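Side-chain contacts in protein ElaA (Escherichia coli, PDB 5Z6N), which probably works as an N-acetyltransferase of the GNAT type, transferring the acetyl group of acetyl-coenzyme A to an amine substrate: residues Tyr18-Leu23 with His50-Lys55; Ala61-Leu66 with Ser97-Thr102. All blocks are in the same frame, centred on the assembly; numbering follows the deposited sequence.

Interaction 1: Tyr18-Leu23 with His50-Lys55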
ATOM      1  N   TYR B  18      -4.735  -5.169   4.221  1.00 30.54           N
ATOM      2  CA  TYR B  18      -3.905  -5.570   3.091  1.00 31.11           C
ATOM      3  C   TYR B  18      -4.695  -5.581   1.792  1.00 32.07           C
ATOM      4  O   TYR B  18      -4.182  -5.182   0.739  1.00 31.08           O
ATOM      5  CB  TYR B  18      -3.297  -6.947   3.342  1.00 24.69           C
ATOM      6  CG  TYR B  18      -2.146  -7.246   2.415  1.00 34.07           C
ATOM      7  CD1 TYR B  18      -0.889  -6.715   2.660  1.00 40.13           C
ATOM      8  CD2 TYR B  18      -2.318  -8.034   1.282  1.00 38.45           C
ATOM      9  CE1 TYR B  18       0.173  -6.977   1.821  1.00 43.65           C
ATOM     10  CE2 TYR B  18      -1.259  -8.299   0.430  1.00 43.74           C
ATOM     11  CZ  TYR B  18      -0.014  -7.771   0.708  1.00 45.29           C
ATOM     12  OH  TYR B  18       1.049  -8.022  -0.131  1.00 43.02           O
ATOM     13  N   ALA B  19      -5.950  -6.034   1.848  1.00 33.28           N
ATOM     14  CA  ALA B  19      -6.736  -6.210   0.633  1.00 31.56           C
ATOM     15  C   ALA B  19      -7.101  -4.878  -0.013  1.00 23.26           C
ATOM     16  O   ALA B  19      -7.172  -4.793  -1.245  1.00 15.36           O
ATOM     17  CB  ALA B  19      -7.996  -7.018   0.946  1.00 13.70           C
ATOM     18  N   LEU B  20      -7.329  -3.832   0.784  1.00 21.18           N
ATOM     19  CA  LEU B  20      -7.811  -2.582   0.209  1.00 22.21           C
ATOM     20  C   LEU B  20      -6.688  -1.671  -0.263  1.00 22.26           C
ATOM     21  O   LEU B  20      -6.876  -0.929  -1.234  1.00 15.41           O
ATOM     22  CB  LEU B  20      -8.719  -1.849   1.205  1.00 21.92           C
ATOM     23  CG  LEU B  20      -8.200  -1.408   2.572  1.00 24.07           C
ATOM     24  CD1 LEU B  20      -7.627   0.002   2.509  1.00 22.81           C
ATOM     25  CD2 LEU B  20      -9.326  -1.483   3.588  1.00 22.76           C
ATOM     26  N   LEU B  21      -5.523  -1.707   0.388  1.00 24.16           N
ATOM     27  CA  LEU B  21      -4.380  -0.975  -0.148  1.00 26.22           C
ATOM     28  C   LEU B  21      -3.842  -1.649  -1.406  1.00 23.75           C
ATOM     29  O   LEU B  21      -3.410  -0.971  -2.347  1.00 26.61           O
ATOM     30  CB  LEU B  21      -3.283  -0.856   0.908  1.00 30.08           C
ATOM     31  CG  LEU B  21      -3.661  -0.178   2.226  1.00 27.92           C
ATOM     32  CD1 LEU B  21      -2.550  -0.361   3.243  1.00 33.69           C
ATOM     33  CD2 LEU B  21      -3.948   1.291   1.999  1.00 23.33           C
ATOM     34  N   GLN B  22      -3.865  -2.984  -1.437  1.00 16.34           N
ATOM     35  CA  GLN B  22      -3.419  -3.716  -2.619  1.00 16.28           C
ATOM     36  C   GLN B  22      -4.317  -3.434  -3.812  1.00 18.03           C
ATOM     37  O   GLN B  22      -3.842  -3.322  -4.949  1.00 22.60           O
ATOM     38  CB  GLN B  22      -3.382  -5.212  -2.311  1.00 19.15           C
ATOM     39  CG  GLN B  22      -3.509  -6.123  -3.512  1.00 18.98           C
ATOM     40  CD  GLN B  22      -3.586  -7.593  -3.116  1.00 24.14           C
ATOM     41  OE1 GLN B  22      -2.566  -8.265  -3.006  1.00 31.52           O
ATOM     42  NE2 GLN B  22      -4.793  -8.093  -2.896  1.00 19.52           N
ATOM     43  N   LEU B  23      -5.622  -3.322  -3.574  1.00 22.55           N
ATOM     44  CA  LEU B  23      -6.556  -2.971  -4.635  1.00 24.06           C
ATOM     45  C   LEU B  23      -6.464  -1.493  -4.994  1.00 23.70           C
ATOM     46  O   LEU B  23      -6.601  -1.133  -6.170  1.00 17.75           O
ATOM     47  CB  LEU B  23      -7.972  -3.362  -4.201  1.00 24.70           C
ATOM     48  CG  LEU B  23      -9.176  -3.302  -5.138  1.00 29.15           C
ATOM     49  CD1 LEU B  23      -9.813  -1.937  -5.047  1.00 28.69           C
ATOM     50  CD2 LEU B  23      -8.801  -3.646  -6.576  1.00 13.49           C
ATOM     51  N   HIS B  50     -14.177   2.734   6.317  1.00 23.92           N
ATOM     52  CA  HIS B  50     -13.917   2.146   5.011  1.00 22.96           C
ATOM     53  C   HIS B  50     -15.054   1.207   4.633  1.00 23.04           C
ATOM     54  O   HIS B  50     -15.603   0.501   5.487  1.00 13.72           O
ATOM     55  CB  HIS B  50     -12.584   1.383   4.981  1.00 21.21           C
ATOM     56  CG  HIS B  50     -11.440   2.118   5.618  1.00 25.06           C
ATOM     57  ND1 HIS B  50     -11.310   2.257   6.986  1.00 24.30           N
ATOM     58  CD2 HIS B  50     -10.391   2.779   5.068  1.00 20.15           C
ATOM     59  CE1 HIS B  50     -10.218   2.954   7.249  1.00 19.56           C
ATOM     60  NE2 HIS B  50      -9.645   3.285   6.104  1.00 17.73           N
ATOM     61  N   ILE B  51     -15.402   1.208   3.349  1.00 12.86           N
ATOM     62  CA  ILE B  51     -16.478   0.386   2.819  1.00 25.00           C
ATOM     63  C   ILE B  51     -15.888  -0.533   1.759  1.00 28.74           C
ATOM     64  O   ILE B  51     -15.207  -0.072   0.837  1.00 24.67           O
ATOM     65  CB  ILE B  51     -17.615   1.260   2.264  1.00 25.55           C
ATOM     66  CG1 ILE B  51     -18.260   2.006   3.435  1.00 24.72           C
ATOM     67  CG2 ILE B  51     -18.643   0.415   1.506  1.00 28.76           C
ATOM     68  CD1 ILE B  51     -19.165   3.115   3.058  1.00 28.34           C
ATOM     69  N   LEU B  52     -16.127  -1.835   1.918  1.00 31.95           N
ATOM     70  CA  LEU B  52     -15.500  -2.868   1.105  1.00 30.18           C
ATOM     71  C   LEU B  52     -16.580  -3.722   0.461  1.00 33.28           C
ATOM     72  O   LEU B  52     -17.507  -4.173   1.143  1.00 32.33           O
ATOM     73  CB  LEU B  52     -14.575  -3.758   1.950  1.00 32.02           C
ATOM     74  CG  LEU B  52     -13.704  -3.132   3.045  1.00 31.68           C
ATOM     75  CD1 LEU B  52     -13.025  -4.179   3.902  1.00 29.05           C
ATOM     76  CD2 LEU B  52     -12.679  -2.235   2.440  1.00 35.72           C
ATOM     77  N   GLY B  53     -16.457  -3.947  -0.845  1.00 32.92           N
ATOM     78  CA  GLY B  53     -17.321  -4.891  -1.526  1.00 34.06           C
ATOM     79  C   GLY B  53     -16.592  -6.196  -1.770  1.00 43.36           C
ATOM     80  O   GLY B  53     -15.560  -6.210  -2.450  1.00 46.89           O
ATOM     81  N   TRP B  54     -17.099  -7.297  -1.219  1.00 42.70           N
ATOM     82  CA  TRP B  54     -16.444  -8.595  -1.311  1.00 38.50           C
ATOM     83  C   TRP B  54     -17.250  -9.541  -2.191  1.00 44.53           C
ATOM     84  O   TRP B  54     -18.466  -9.676  -2.019  1.00 44.44           O
ATOM     85  CB  TRP B  54     -16.249  -9.211   0.076  1.00 40.12           C
ATOM     86  CG  TRP B  54     -15.143  -8.578   0.865  1.00 39.55           C
ATOM     87  CD1 TRP B  54     -15.265  -7.619   1.827  1.00 36.26           C
ATOM     88  CD2 TRP B  54     -13.744  -8.865   0.760  1.00 36.97           C
ATOM     89  NE1 TRP B  54     -14.027  -7.288   2.325  1.00 33.11           N
ATOM     90  CE2 TRP B  54     -13.076  -8.039   1.686  1.00 32.37           C
ATOM     91  CE3 TRP B  54     -12.991  -9.741  -0.027  1.00 34.29           C
ATOM     92  CZ2 TRP B  54     -11.693  -8.061   1.843  1.00 31.31           C
ATOM     93  CZ3 TRP B  54     -11.620  -9.761   0.127  1.00 32.10           C
ATOM     94  CH2 TRP B  54     -10.985  -8.929   1.057  1.00 29.59           C
ATOM     95  N   LYS B  55     -16.568 -10.199  -3.126  1.00 46.81           N
ATOM     96  CA  LYS B  55     -17.156 -11.228  -3.982  1.00 44.33           C
ATOM     97  C   LYS B  55     -16.332 -12.497  -3.789  1.00 46.59           C
ATOM     98  O   LYS B  55     -15.382 -12.750  -4.536  1.00 43.57           O
ATOM     99  CB  LYS B  55     -17.188 -10.788  -5.451  1.00 43.16           C
ATOM    100  CG  LYS B  55     -17.851 -11.794  -6.371  1.00 45.35           C
ATOM    101  CD  LYS B  55     -18.030 -11.251  -7.782  1.00 42.50           C
ATOM    102  CE  LYS B  55     -19.193 -11.933  -8.473  1.00 38.69           C
ATOM    103  NZ  LYS B  55     -20.159 -12.510  -7.484  1.00 34.42           N
TER

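Interaction 2: Ala61-Leu66 with Ser97-Thr102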
ATOM      1  N   ALA B  61     -14.724  -3.804  -4.691  1.00 20.82           N
ATOM      2  CA  ALA B  61     -15.322  -2.484  -4.556  1.00 14.00           C
ATOM      3  C   ALA B  61     -14.854  -1.872  -3.246  1.00 14.91           C
ATOM      4  O   ALA B  61     -14.733  -2.576  -2.241  1.00 21.38           O
ATOM      5  CB  ALA B  61     -16.855  -2.552  -4.591  1.00 23.41           C
ATOM      6  N   TYR B  62     -14.603  -0.564  -3.259  1.00 15.37           N
ATOM      7  CA  TYR B  62     -14.028   0.090  -2.091  1.00 14.78           C
ATOM      8  C   TYR B  62     -14.258   1.592  -2.160  1.00 26.31           C
ATOM      9  O   TYR B  62     -14.257   2.180  -3.245  1.00 33.86           O
ATOM     10  CB  TYR B  62     -12.524  -0.199  -1.974  1.00 17.46           C
ATOM     11  CG  TYR B  62     -11.827   0.620  -0.902  1.00 19.04           C
ATOM     12  CD1 TYR B  62     -11.750   0.155   0.394  1.00 15.23           C
ATOM     13  CD2 TYR B  62     -11.267   1.860  -1.186  1.00 11.54           C
ATOM     14  CE1 TYR B  62     -11.137   0.882   1.378  1.00 20.37           C
ATOM     15  CE2 TYR B  62     -10.654   2.596  -0.207  1.00 11.38           C
ATOM     16  CZ  TYR B  62     -10.589   2.102   1.075  1.00 22.46           C
ATOM     17  OH  TYR B  62      -9.975   2.822   2.070  1.00 28.19           O
ATOM     18  N   ALA B  63     -14.430   2.201  -0.988  1.00 26.33           N
ATOM     19  CA  ALA B  63     -14.416   3.649  -0.836  1.00 28.78           C
ATOM     20  C   ALA B  63     -14.137   3.969   0.624  1.00 27.25           C
ATOM     21  O   ALA B  63     -14.526   3.217   1.522  1.00 19.91           O
ATOM     22  CB  ALA B  63     -15.733   4.284  -1.289  1.00 30.75           C
ATOM     23  N   ARG B  64     -13.443   5.081   0.855  1.00 30.73           N
ATOM     24  CA  ARG B  64     -13.131   5.523   2.204  1.00 28.84           C
ATOM     25  C   ARG B  64     -13.753   6.890   2.462  1.00 28.75           C
ATOM     26  O   ARG B  64     -14.005   7.672   1.537  1.00 20.22           O
ATOM     27  CB  ARG B  64     -11.614   5.576   2.461  1.00 23.92           C
ATOM     28  CG  ARG B  64     -11.002   6.958   2.331  1.00 22.19           C
ATOM     29  CD  ARG B  64      -9.500   6.932   2.642  1.00 23.24           C
ATOM     30  NE  ARG B  64      -8.827   8.068   2.037  1.00 31.06           N
ATOM     31  CZ  ARG B  64      -7.515   8.265   2.099  1.00 30.31           C
ATOM     32  NH1 ARG B  64      -6.742   7.404   2.751  1.00 21.27           N
ATOM     33  NH2 ARG B  64      -6.965   9.324   1.521  1.00 34.02           N
ATOM     34  N   ILE B  65     -13.993   7.159   3.741  1.00 28.96           N
ATOM     35  CA  ILE B  65     -14.738   8.324   4.188  1.00 26.63           C
ATOM     36  C   ILE B  65     -13.899   9.054   5.225  1.00 26.26           C
ATOM     37  O   ILE B  65     -13.563   8.483   6.270  1.00 22.58           O
ATOM     38  CB  ILE B  65     -16.096   7.922   4.780  1.00 27.86           C
ATOM     39  CG1 ILE B  65     -16.901   7.090   3.779  1.00 22.52           C
ATOM     40  CG2 ILE B  65     -16.855   9.139   5.219  1.00 35.20           C
ATOM     41  CD1 ILE B  65     -18.151   6.501   4.377  1.00 14.19           C
ATOM     42  N   LEU B  66     -13.567  10.311   4.949  1.00 28.14           N
ATOM     43  CA  LEU B  66     -12.802  11.132   5.877  1.00 31.43           C
ATOM     44  C   LEU B  66     -13.738  12.054   6.652  1.00 32.40           C
ATOM     45  O   LEU B  66     -14.567  12.752   6.056  1.00 32.68           O
ATOM     46  CB  LEU B  66     -11.739  11.945   5.136  1.00 31.60           C
ATOM     47  CG  LEU B  66     -10.839  11.149   4.185  1.00 33.79           C
ATOM     48  CD1 LEU B  66      -9.820  12.044   3.521  1.00 35.54           C
ATOM     49  CD2 LEU B  66     -10.149  10.000   4.893  1.00 30.71           C
ATOM     50  N   SER B  97     -24.182   4.548  -3.208  1.00 36.42           N
ATOM     51  CA  SER B  97     -25.382   4.744  -2.399  1.00 37.32           C
ATOM     52  C   SER B  97     -25.221   4.179  -0.991  1.00 39.41           C
ATOM     53  O   SER B  97     -25.776   4.735  -0.037  1.00 37.37           O
ATOM     54  CB  SER B  97     -26.586   4.112  -3.096  1.00 34.09           C
ATOM     55  OG  SER B  97     -26.284   2.795  -3.519  1.00 31.84           O
ATOM     56  N   LYS B  98     -24.477   3.081  -0.837  1.00 41.71           N
ATOM     57  CA  LYS B  98     -24.234   2.555   0.501  1.00 39.35           C
ATOM     58  C   LYS B  98     -23.243   3.421   1.268  1.00 34.31           C
ATOM     59  O   LYS B  98     -23.319   3.503   2.500  1.00 33.16           O
ATOM     60  CB  LYS B  98     -23.742   1.111   0.415  1.00 40.76           C
ATOM     61  CG  LYS B  98     -24.746   0.177  -0.237  1.00 47.04           C
ATOM     62  CD  LYS B  98     -24.349  -1.280  -0.081  1.00 48.66           C
ATOM     63  CE  LYS B  98     -25.493  -2.204  -0.486  1.00 46.23           C
ATOM     64  NZ  LYS B  98     -25.787  -2.154  -1.947  1.00 37.61           N
ATOM     65  N   THR B  99     -22.319   4.076   0.559  1.00 29.14           N
ATOM     66  CA  THR B  99     -21.367   4.976   1.202  1.00 30.41           C
ATOM     67  C   THR B  99     -22.021   6.290   1.605  1.00 27.62           C
ATOM     68  O   THR B  99     -21.629   6.893   2.610  1.00 27.63           O
ATOM     69  CB  THR B  99     -20.168   5.224   0.274  1.00 31.22           C
ATOM     70  OG1 THR B  99     -19.523   3.977  -0.020  1.00 30.07           O
ATOM     71  CG2 THR B  99     -19.149   6.140   0.926  1.00 25.21           C
ATOM     72  N   LEU B 100     -23.026   6.738   0.853  1.00 30.48           N
ATOM     73  CA  LEU B 100     -23.792   7.904   1.275  1.00 28.75           C
ATOM     74  C   LEU B 100     -24.743   7.558   2.415  1.00 32.30           C
ATOM     75  O   LEU B 100     -24.955   8.376   3.315  1.00 17.97           O
ATOM     76  CB  LEU B 100     -24.557   8.488   0.089  1.00 25.89           C
ATOM     77  CG  LEU B 100     -23.665   9.168  -0.949  1.00 28.29           C
ATOM     78  CD1 LEU B 100     -24.478   9.563  -2.173  1.00 28.92           C
ATOM     79  CD2 LEU B 100     -22.981  10.384  -0.337  1.00 25.46           C
ATOM     80  N   GLU B 101     -25.321   6.351   2.396  1.00 35.63           N
ATOM     81  CA  GLU B 101     -26.093   5.884   3.544  1.00 38.10           C
ATOM     82  C   GLU B 101     -25.234   5.838   4.801  1.00 41.85           C
ATOM     83  O   GLU B 101     -25.750   5.984   5.915  1.00 43.21           O
ATOM     84  CB  GLU B 101     -26.688   4.503   3.253  1.00 39.60           C
ATOM     85  CG  GLU B 101     -27.376   3.842   4.447  1.00 49.03           C
ATOM     86  CD  GLU B 101     -27.676   2.369   4.213  1.00 56.38           C
ATOM     87  OE1 GLU B 101     -27.081   1.776   3.287  1.00 56.73           O
ATOM     88  OE2 GLU B 101     -28.496   1.801   4.966  1.00 58.80           O
ATOM     89  N   THR B 102     -23.923   5.641   4.642  1.00 42.27           N
ATOM     90  CA  THR B 102     -23.012   5.715   5.778  1.00 39.02           C
ATOM     91  C   THR B 102     -22.743   7.163   6.175  1.00 28.88           C
ATOM     92  O   THR B 102     -22.764   7.495   7.365  1.00 23.56           O
ATOM     93  CB  THR B 102     -21.707   4.989   5.451  1.00 43.34           C
ATOM     94  OG1 THR B 102     -21.989   3.615   5.148  1.00 43.54           O
ATOM     95  CG2 THR B 102     -20.748   5.050   6.634  1.00 47.51           C
TER

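Interaction 1: Tyr18-Leu23 with His50-Lys55
Leu20 of helix 14-31 lies across from Leu52 of strand 49-54, their CA atoms 7.7 Å apart, the nearest such pair between the segments. The pairing belongs to the GNAT fold, with the first long helix resting on one face of the central sheet, and side chains alone bridge the gap. Leu20 and Leu52 point at each other from helix and strand and cross at a slant, CD2 of Leu20 lying 3.6 Å from CD2 of Leu52. The CG of Leu20 sits between its backbone N and carbonyl carbon (chi1 60°), and the Leu20 side chain also touches Tyr62 of the adjacent strand. Ala19, the residue before Leu20 on the helix, also aims its methyl at the strand. Trp54 leaves the strand across the line to the helix, and its CG, anti to the carbonyl carbon (chi1 -75°), carries the six-membered part of the indole over to Ala19. Glu3 and Gln5 of strand 3-8 pack on the Trp54 side chain. Elsewhere on the helix, Tyr18 OH hydrogen-bonds to Asp43 and Gly41 of the second subunit. The alanine methyl approaches the indole obliquely, with Ala19 CB 3.5 Å from Trp54 CH2 and 3.9 Å from Trp54 CZ2.

Interaction 2: Ala61-Leu66 with Ser97-Thr102
Ile65 of strand 59-67 and Thr99 of helix 91-106 carry this buried contact, with Ala63 and Thr102 completing it. Strand and helix run nearly alongside in the same N-to-C sense, their axes 9.7 Å apart at an angle of 24°. The helix belongs to the beta-alpha-beta crossover between the parallel strands 75-82 and 112-117, and in GNAT enzymes it follows the loop that holds the coenzyme A pyrophosphate. The side chains of Ile65 and Thr99 run antiparallel past one another, the Ile65 branch lying along the threonine methyl: Thr99 CG2 is 3.6 Å from Ile65 CD1 and 3.8 Å from Ile65 CG1. The same CD1 reaches the next helical turn, 3.7 Å from Thr102 CG2. Val75, Cys103 and Trp107 also pack on Ile65. Both threonines hold CG2 anti to the backbone N (OG1 chi1 -60°), which gives the methyls to the strand while the hydroxyls turn to carbonyls one turn earlier. Thr99 OG1 lies 4.0 Å from Ala63 CB; the same hydroxyl bonds to Leu95 O. Thr102 OG1 donates to Lys98 O at 3.0 Å, with a C=O...donor angle of 150°, and has a weak hydrogen bond with Asp6 OD2. With an alanine here in place of Thr102, a gap would probably open beside Ile65 CD1, and Lys98 O would be left with the weak bond from the backbone amide. With their hydroxyls bonded mainly to carbonyls of their own helix, these two threonines offer chiefly methyls to the strand.

In the fold
Interactions 1 and 2 lie on opposite faces of one sheet, on the neighbouring antiparallel strands 49-54 and 59-67. Backbone bonds tie the strands, among them Ile51 N to Ala63 O at 2.9 Å. Ile51 turns from the helix of interaction 1 to pack on Thr99 and Thr102, while Tyr62 turns from the helix of interaction 2 to meet Leu20 and Leu52. Interaction 2 is wholly buried near the centre of the chain; interaction 1 is only partly buried, and its helix also faces the second subunit. Both are apolar, but leucines, an alanine and an indole make the outer one, whereas threonine side chains, mostly through their methyls, against an isoleucine and an alanine make the inner.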